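Local coordinates for citrate lyase subunit beta-like protein (Mycobacterium tuberculosis H37Rv, PDB 6CHU) that acts as a magnesium-dependent lyase of the HpcH/HpaI aldolase family, with two activities in itaconate dissimilation and leucine catabolism, at residues 86-90 with 91-95; 102-105 with 106-110; 146-149 with 150-153. One frame throughout, in Å; residues are numbered along the deposited sequence.

Contact 1 (86-90 with 91-95); sequences EALAG and TAYTT. With EDO (1,2-ethanediol), chain G.
The carbonyl oxygen Leu88 O takes two hydrogen bonds from Thr91, three residues on. The hydroxyl Thr91 OG1 donates to Leu88 O over 2.7 Å and lies 17° from the carbonyl plane. The backbone Thr91 N donates to Leu88 O over 3.0 Å and sits well above that plane. One threonine thus grips the oxygen with both side chain and backbone. The first torsion (chi1 71°) sets the hydroxyl between the backbone N and the carbonyl carbon, where it turns back to Leu88 O. The methyl Thr91 CG2 then rests 3.7 Å from Ala87 O. OG1 also accepts a weak bond from Tyr93 N at 3.4 Å, and so links the helix end to the loop beyond it.

Leu88 and Tyr93 cross at about a right angle. The branch Leu88 CD2 comes to the edge of the tyrosine ring, near its plane, 4.1 Å from Tyr93 CD2. The same methyl is 3.6 Å from Thr91 OG1. A 1,2-ethanediol, probably from the crystallisation liquor, lies by the turn. Its O1 is 2.8 Å from Tyr93 O and also near Thr91 O. The diol is also hydrogen-bonded to Arg113 NE.

The turn ends helix 79-89 and leads into strand 95-98 of the TIM barrel. Leu88 and Tyr93 both pack on Leu59 of helix 52-61 and on Val71 of strand 69-72. Tyr93 OH is hydrogen-bonded to Leu64 N, just after helix 52-61.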
loop_
_atom_site.group_PDB
_atom_site.type_symbol
_atom_site.label_atom_id
_atom_site.label_comp_id
_atom_site.label_asym_id
_atom_site.label_seq_id
_atom_site.Cartn_x
_atom_site.Cartn_y
_atom_site.Cartn_z
ATOM N N GLU A 86 6.604 -22.009 -28.481
ATOM C CA GLU A 86 6.898 -23.050 -29.456
ATOM C C GLU A 86 8.100 -23.879 -29.023
ATOM O O GLU A 86 8.072 -25.113 -29.103
ATOM C CB GLU A 86 7.133 -22.430 -30.827
ATOM C CG GLU A 86 5.874 -21.858 -31.434
ATOM C CD GLU A 86 6.158 -20.886 -32.563
ATOM O OE1 GLU A 86 7.344 -20.693 -32.912
ATOM O OE2 GLU A 86 5.190 -20.307 -33.094
ATOM N N ALA A 87 9.159 -23.222 -28.547
ATOM C CA ALA A 87 10.338 -23.961 -28.105
ATOM C C ALA A 87 10.024 -24.833 -26.897
ATOM O O ALA A 87 10.519 -25.964 -26.794
ATOM C CB ALA A 87 11.479 -22.993 -27.789
ATOM N N LEU A 88 9.191 -24.328 -25.983
ATOM C CA LEU A 88 8.850 -25.070 -24.773
ATOM C C LEU A 88 8.090 -26.348 -25.078
ATOM O O LEU A 88 8.111 -27.288 -24.271
ATOM C CB LEU A 88 8.011 -24.199 -23.855
ATOM C CG LEU A 88 8.805 -23.291 -22.934
ATOM C CD1 LEU A 88 7.875 -22.252 -22.313
ATOM C CD2 LEU A 88 9.484 -24.147 -21.865
ATOM N N ALA A 89 7.391 -26.387 -26.216
ATOM C CA ALA A 89 6.584 -27.550 -26.572
ATOM C C ALA A 89 7.403 -28.836 -26.551
ATOM O O ALA A 89 6.907 -29.895 -26.141
ATOM C CB ALA A 89 5.967 -27.343 -27.953
ATOM N N GLY A 90 8.655 -28.765 -26.992
ATOM C CA GLY A 90 9.500 -29.941 -27.048
ATOM C C GLY A 90 10.375 -30.124 -25.826
ATOM O O GLY A 90 11.465 -30.694 -25.920
ATOM N N THR A 91 9.916 -29.634 -24.677
ATOM C CA THR A 91 10.586 -29.813 -23.397
ATOM C C THR A 91 9.631 -30.461 -22.405
ATOM O O THR A 91 8.436 -30.626 -22.664
ATOM C CB THR A 91 11.076 -28.481 -22.813
ATOM O OG1 THR A 91 9.947 -27.714 -22.375
ATOM C CG2 THR A 91 11.868 -27.685 -23.845
ATOM N N ALA A 92 10.169 -30.812 -21.243
ATOM C CA ALA A 92 9.364 -31.392 -20.182
ATOM C C ALA A 92 8.986 -30.368 -19.126
ATOM O O ALA A 92 8.429 -30.741 -18.087
ATOM C CB ALA A 92 10.098 -32.567 -19.539
ATOM N N TYR A 93 9.274 -29.090 -19.360
ATOM C CA TYR A 93 8.967 -28.069 -18.370
ATOM C C TYR A 93 7.471 -27.797 -18.344
ATOM O O TYR A 93 6.788 -27.870 -19.369
ATOM C CB TYR A 93 9.747 -26.789 -18.660
ATOM C CG TYR A 93 11.237 -27.044 -18.710
ATOM C CD1 TYR A 93 11.899 -27.587 -17.615
ATOM C CD2 TYR A 93 11.976 -26.775 -19.854
ATOM C CE1 TYR A 93 13.262 -27.842 -17.654
ATOM C CE2 TYR A 93 13.343 -27.024 -19.903
ATOM C CZ TYR A 93 13.978 -27.562 -18.802
ATOM O OH TYR A 93 15.337 -27.812 -18.838
ATOM N N THR A 94 6.960 -27.534 -17.147
ATOM C CA THR A 94 5.543 -27.285 -16.919
ATOM C C THR A 94 5.249 -25.894 -16.393
ATOM O O THR A 94 4.083 -25.471 -16.433
ATOM C CB THR A 94 4.978 -28.281 -15.894
ATOM O OG1 THR A 94 5.631 -28.055 -14.637
ATOM C CG2 THR A 94 5.209 -29.709 -16.330
ATOM N N THR A 95 6.252 -25.180 -15.892
ATOM C CA THR A 95 6.041 -23.946 -15.147
ATOM C C THR A 95 6.839 -22.828 -15.796
ATOM O O THR A 95 8.045 -22.979 -16.039
ATOM C CB THR A 95 6.445 -24.134 -13.676
ATOM O OG1 THR A 95 5.682 -25.210 -13.117
ATOM C CG2 THR A 95 6.197 -22.858 -12.860
HETATM C C1 EDO G . 5.340 -28.034 -22.880
HETATM O O1 EDO G . 6.215 -28.729 -21.980
HETATM C C2 EDO G . 5.305 -26.561 -22.498
HETATM O O2 EDO G . 4.228 -25.921 -23.187
#

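Contact 2 (102-105 with 106-110); sequences ESAA and QVIEL
Gln106 is tied by two sound bonds to the residues that lead into its helix. Glu102 N donates to the side-chain oxygen Gln106 OE1 over 2.9 Å. It reaches the amide from above its plane, 38° out of it. Gln106 N donates in turn to Ser103 OG over 3.0 Å, with an N-H...O angle of 151°. The serine hydroxyl sits between its own backbone N and carbonyl carbon (chi1 71°), and there it faces the first turn. The glutamine chain runs extended beyond CG, back along the entry loop to Glu102. Its other amide atom, Gln106 NE2, donates to a water at 3.0 Å. That water lies 2.8 Å from Glu102 OE2. The second carboxylate oxygen, Glu102 OE1, bonds to Thr121 OG1.

Ser103 is the N-cap of helix 104-108. This short helix joins strands 95-98 and 114-119 in a beta-alpha-beta unit of the TIM barrel. Regular helix bonds follow the cap. Ile108 N donates to Ala104 O over 2.8 Å, nearly along the C=O axis, and Glu109 N donates to Ala105 O.

Outside these bonds, Ile108 CG1 lies 3.3 Å from Ala104 O, and its tip CD1 is 4.4 Å from Ala104 CB. Val107 is buried against Val115 of strand 114-119, and also touches Ala134 and Pro136. The aliphatic Glu109 CG passes 3.5 Å from Ala105 O.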
loop_
_atom_site.group_PDB
_atom_site.type_symbol
_atom_site.label_atom_id
_atom_site.label_comp_id
_atom_site.label_asym_id
_atom_site.label_seq_id
_atom_site.Cartn_x
_atom_site.Cartn_y
_atom_site.Cartn_z
ATOM N N GLU A 102 0.700 -8.249 -16.227
ATOM C CA GLU A 102 -0.160 -7.088 -16.034
ATOM C C GLU A 102 -1.650 -7.371 -15.991
ATOM O O GLU A 102 -2.418 -6.436 -15.744
ATOM C CB GLU A 102 0.121 -6.031 -17.116
ATOM C CG GLU A 102 1.473 -5.362 -16.902
ATOM C CD GLU A 102 1.784 -4.294 -17.925
ATOM O OE1 GLU A 102 2.402 -3.276 -17.538
ATOM O OE2 GLU A 102 1.416 -4.470 -19.110
ATOM N N SER A 103 -2.087 -8.614 -16.201
ATOM C CA SER A 103 -3.512 -8.904 -16.120
ATOM C C SER A 103 -3.721 -10.392 -15.887
ATOM O O SER A 103 -2.864 -11.216 -16.218
ATOM C CB SER A 103 -4.241 -8.477 -17.395
ATOM O OG SER A 103 -3.890 -9.338 -18.467
ATOM N N ALA A 104 -4.897 -10.729 -15.346
ATOM C CA ALA A 104 -5.281 -12.137 -15.288
ATOM C C ALA A 104 -5.293 -12.754 -16.684
ATOM O O ALA A 104 -4.896 -13.913 -16.866
ATOM C CB ALA A 104 -6.647 -12.282 -14.616
ATOM N N ALA A 105 -5.726 -11.985 -17.689
ATOM C CA ALA A 105 -5.802 -12.526 -19.043
ATOM C C ALA A 105 -4.426 -12.949 -19.563
ATOM O O ALA A 105 -4.313 -13.954 -20.280
ATOM C CB ALA A 105 -6.453 -11.506 -19.981
ATOM N N GLN A 106 -3.369 -12.207 -19.210
ATOM C CA GLN A 106 -2.025 -12.608 -19.637
ATOM C C GLN A 106 -1.622 -13.932 -19.006
ATOM O O GLN A 106 -0.920 -14.735 -19.633
ATOM C CB GLN A 106 -0.992 -11.528 -19.289
ATOM C CG GLN A 106 -0.960 -10.376 -20.274
ATOM C CD GLN A 106 0.140 -9.380 -19.933
ATOM O OE1 GLN A 106 0.715 -9.431 -18.845
ATOM N NE2 GLN A 106 0.445 -8.486 -20.870
ATOM N N VAL A 107 -2.040 -14.171 -17.760
ATOM C CA VAL A 107 -1.743 -15.444 -17.111
ATOM C C VAL A 107 -2.575 -16.555 -17.724
ATOM O O VAL A 107 -2.068 -17.649 -18.018
ATOM C CB VAL A 107 -1.971 -15.341 -15.590
ATOM C CG1 VAL A 107 -1.794 -16.712 -14.933
ATOM C CG2 VAL A 107 -1.003 -14.327 -14.967
ATOM N N ILE A 108 -3.864 -16.291 -17.949
ATOM C CA ILE A 108 -4.764 -17.315 -18.470
ATOM C C ILE A 108 -4.341 -17.764 -19.862
ATOM O O ILE A 108 -4.488 -18.946 -20.213
ATOM C CB ILE A 108 -6.210 -16.778 -18.428
ATOM C CG1 ILE A 108 -6.691 -16.701 -16.979
ATOM C CG2 ILE A 108 -7.163 -17.642 -19.281
ATOM C CD1 ILE A 108 -7.938 -15.859 -16.797
ATOM N N GLU A 109 -3.782 -16.856 -20.674
ATOM C CA GLU A 109 -3.415 -17.303 -22.016
ATOM C C GLU A 109 -2.222 -18.252 -22.021
ATOM O O GLU A 109 -1.886 -18.785 -23.085
ATOM C CB GLU A 109 -3.159 -16.104 -22.937
ATOM C CG GLU A 109 -1.997 -15.216 -22.567
ATOM C CD GLU A 109 -1.857 -14.034 -23.515
ATOM O OE1 GLU A 109 -0.963 -13.182 -23.299
ATOM O OE2 GLU A 109 -2.654 -13.952 -24.472
ATOM N N LEU A 110 -1.605 -18.494 -20.867
ATOM C CA LEU A 110 -0.540 -19.473 -20.724
ATOM C C LEU A 110 -1.031 -20.832 -20.231
ATOM O O LEU A 110 -0.231 -21.770 -20.183
ATOM C CB LEU A 110 0.539 -18.940 -19.771
ATOM C CG LEU A 110 1.170 -17.610 -20.208
ATOM C CD1 LEU A 110 2.136 -17.037 -19.148
ATOM C CD2 LEU A 110 1.871 -17.783 -21.568
HETATM O O HOH W 1 2.763 -6.724 -20.139
#

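Contact 3 (146-149 with 150-153); sequences DLIA and TLGG. With MG (magnesium ion), chain B.
The peptide carbonyl of Asp146 receives Thr150 on both faces. Thr150 N reaches Asp146 O from one face over 2.9 Å, and Thr150 OG1 reaches it from the opposite face over 2.8 Å. Both donors are tilted from the carbonyl plane, by 28° and 24°. The hydroxyl lies between its backbone N and carbonyl carbon (chi1 58°), which turns it back along the helix to this oxygen.

These residues form the last turns of helix 144-151, which closes in a Schellman motif at the catalytic face of the TIM barrel. Gly152 takes positive phi; at these angles a CB would press on the carbonyl O of the residue before, which suits glycine. Gly153 N donates to Ile148 O over 2.9 Å, and Gly152 N donates to Ala149 O from well above its plane.

The helix also carries a ligand of the metal. Asp146 OD2 binds the magnesium ion at 2.0 Å. The same oxygen is hydrogen-bonded to Lys100 NZ. Glu120 is a second protein ligand. A metal-bound water accepts from Asp146 N at 3.1 Å, so side chain and backbone of one residue both hold the metal shell.

Leu147 and Leu151 lie side by side and point the same way, with Leu147 CG 3.9 Å from Leu151 CD1. Helix 165-180 covers them through Val170 and Val166. On the subunit interface, Ile148 and Ala149 pack on His267 of a neighbouring subunit, and Asp146 packs on its Pro263. The methyl Ile148 CG2 lies 3.5 Å from Gly153 C, just past the helix, and a water donates to both Ala149 O and Gly153 O.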
loop_
_atom_site.group_PDB
_atom_site.type_symbol
_atom_site.label_atom_id
_atom_site.label_comp_id
_atom_site.label_asym_id
_atom_site.label_seq_id
_atom_site.Cartn_x
_atom_site.Cartn_y
_atom_site.Cartn_z
ATOM N N ASP A 146 12.719 -3.032 -13.212
ATOM C CA ASP A 146 11.744 -2.776 -14.277
ATOM C C ASP A 146 10.577 -1.933 -13.769
ATOM O O ASP A 146 10.020 -1.126 -14.528
ATOM C CB ASP A 146 11.224 -4.090 -14.883
ATOM C CG ASP A 146 12.029 -4.545 -16.103
ATOM O OD1 ASP A 146 12.359 -3.694 -16.960
ATOM O OD2 ASP A 146 12.320 -5.766 -16.216
ATOM N N LEU A 147 10.199 -2.092 -12.497
ATOM C CA LEU A 147 9.159 -1.230 -11.937
ATOM C C LEU A 147 9.563 0.234 -12.061
ATOM O O LEU A 147 8.828 1.050 -12.628
ATOM C CB LEU A 147 8.890 -1.604 -10.479
ATOM C CG LEU A 147 7.934 -0.663 -9.741
ATOM C CD1 LEU A 147 6.536 -0.775 -10.314
ATOM C CD2 LEU A 147 7.944 -0.930 -8.234
ATOM N N ILE A 148 10.757 0.574 -11.575
ATOM C CA ILE A 148 11.210 1.960 -11.631
ATOM C C ILE A 148 11.407 2.406 -13.071
ATOM O O ILE A 148 11.112 3.553 -13.425
ATOM C CB ILE A 148 12.503 2.126 -10.811
ATOM C CG1 ILE A 148 12.216 1.887 -9.329
ATOM C CG2 ILE A 148 13.169 3.497 -11.094
ATOM C CD1 ILE A 148 11.335 2.919 -8.695
ATOM N N ALA A 149 11.943 1.522 -13.920
ATOM C CA ALA A 149 12.181 1.913 -15.305
ATOM C C ALA A 149 10.872 2.285 -15.989
ATOM O O ALA A 149 10.772 3.335 -16.634
ATOM C CB ALA A 149 12.870 0.781 -16.063
ATOM N N THR A 150 9.855 1.435 -15.850
ATOM C CA THR A 150 8.590 1.681 -16.531
ATOM C C THR A 150 7.787 2.792 -15.872
ATOM O O THR A 150 6.959 3.418 -16.541
ATOM C CB THR A 150 7.772 0.385 -16.613
ATOM O OG1 THR A 150 7.535 -0.140 -15.301
ATOM C CG2 THR A 150 8.519 -0.668 -17.436
ATOM N N LEU A 151 8.022 3.067 -14.584
ATOM C CA LEU A 151 7.460 4.267 -13.967
ATOM C C LEU A 151 8.054 5.544 -14.542
ATOM O O LEU A 151 7.427 6.600 -14.448
ATOM C CB LEU A 151 7.685 4.247 -12.444
ATOM C CG LEU A 151 6.830 3.269 -11.631
ATOM C CD1 LEU A 151 7.325 3.177 -10.177
ATOM C CD2 LEU A 151 5.358 3.667 -11.646
ATOM N N GLY A 152 9.238 5.471 -15.146
ATOM C CA GLY A 152 9.942 6.645 -15.616
ATOM C C GLY A 152 10.996 7.180 -14.673
ATOM O O GLY A 152 11.457 8.308 -14.869
ATOM N N GLY A 153 11.371 6.416 -13.645
ATOM C CA GLY A 153 12.337 6.858 -12.665
ATOM C C GLY A 153 13.743 6.405 -13.011
ATOM O O GLY A 153 14.021 5.901 -14.101
HETATM MG MG MG B . 12.629 -7.380 -14.989
HETATM O O HOH W 2 13.324 -6.115 -13.353
HETATM O O HOH W 3 13.098 5.247 -16.625
HETATM O O HOH W 4 14.518 -7.433 -15.950
HETATM O O HOH W 5 11.835 -8.617 -16.472
#

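In the fold
All three contacts are local and belong to one TIM barrel. Contact 3 is buried and lies by the magnesium and a neighbouring subunit. Contact 2 is a surface contact and contact 1 is partly buried; no other subunit touches either. Contacts 1 and 2 come before and after strand 95-98 in the chain, with centres about 18 Å apart. They share a neighbour: Leu110 packs on helix 79-89, the helix that contact 1 ends. Their chemistry follows their place. Contact 2 opens a helix, with a serine hydroxyl as its N-cap acceptor. Contacts 1 and 3 finish helices, and in each a threonine hydroxyl donates back to a carbonyl. Contact 3 alone adds a metal.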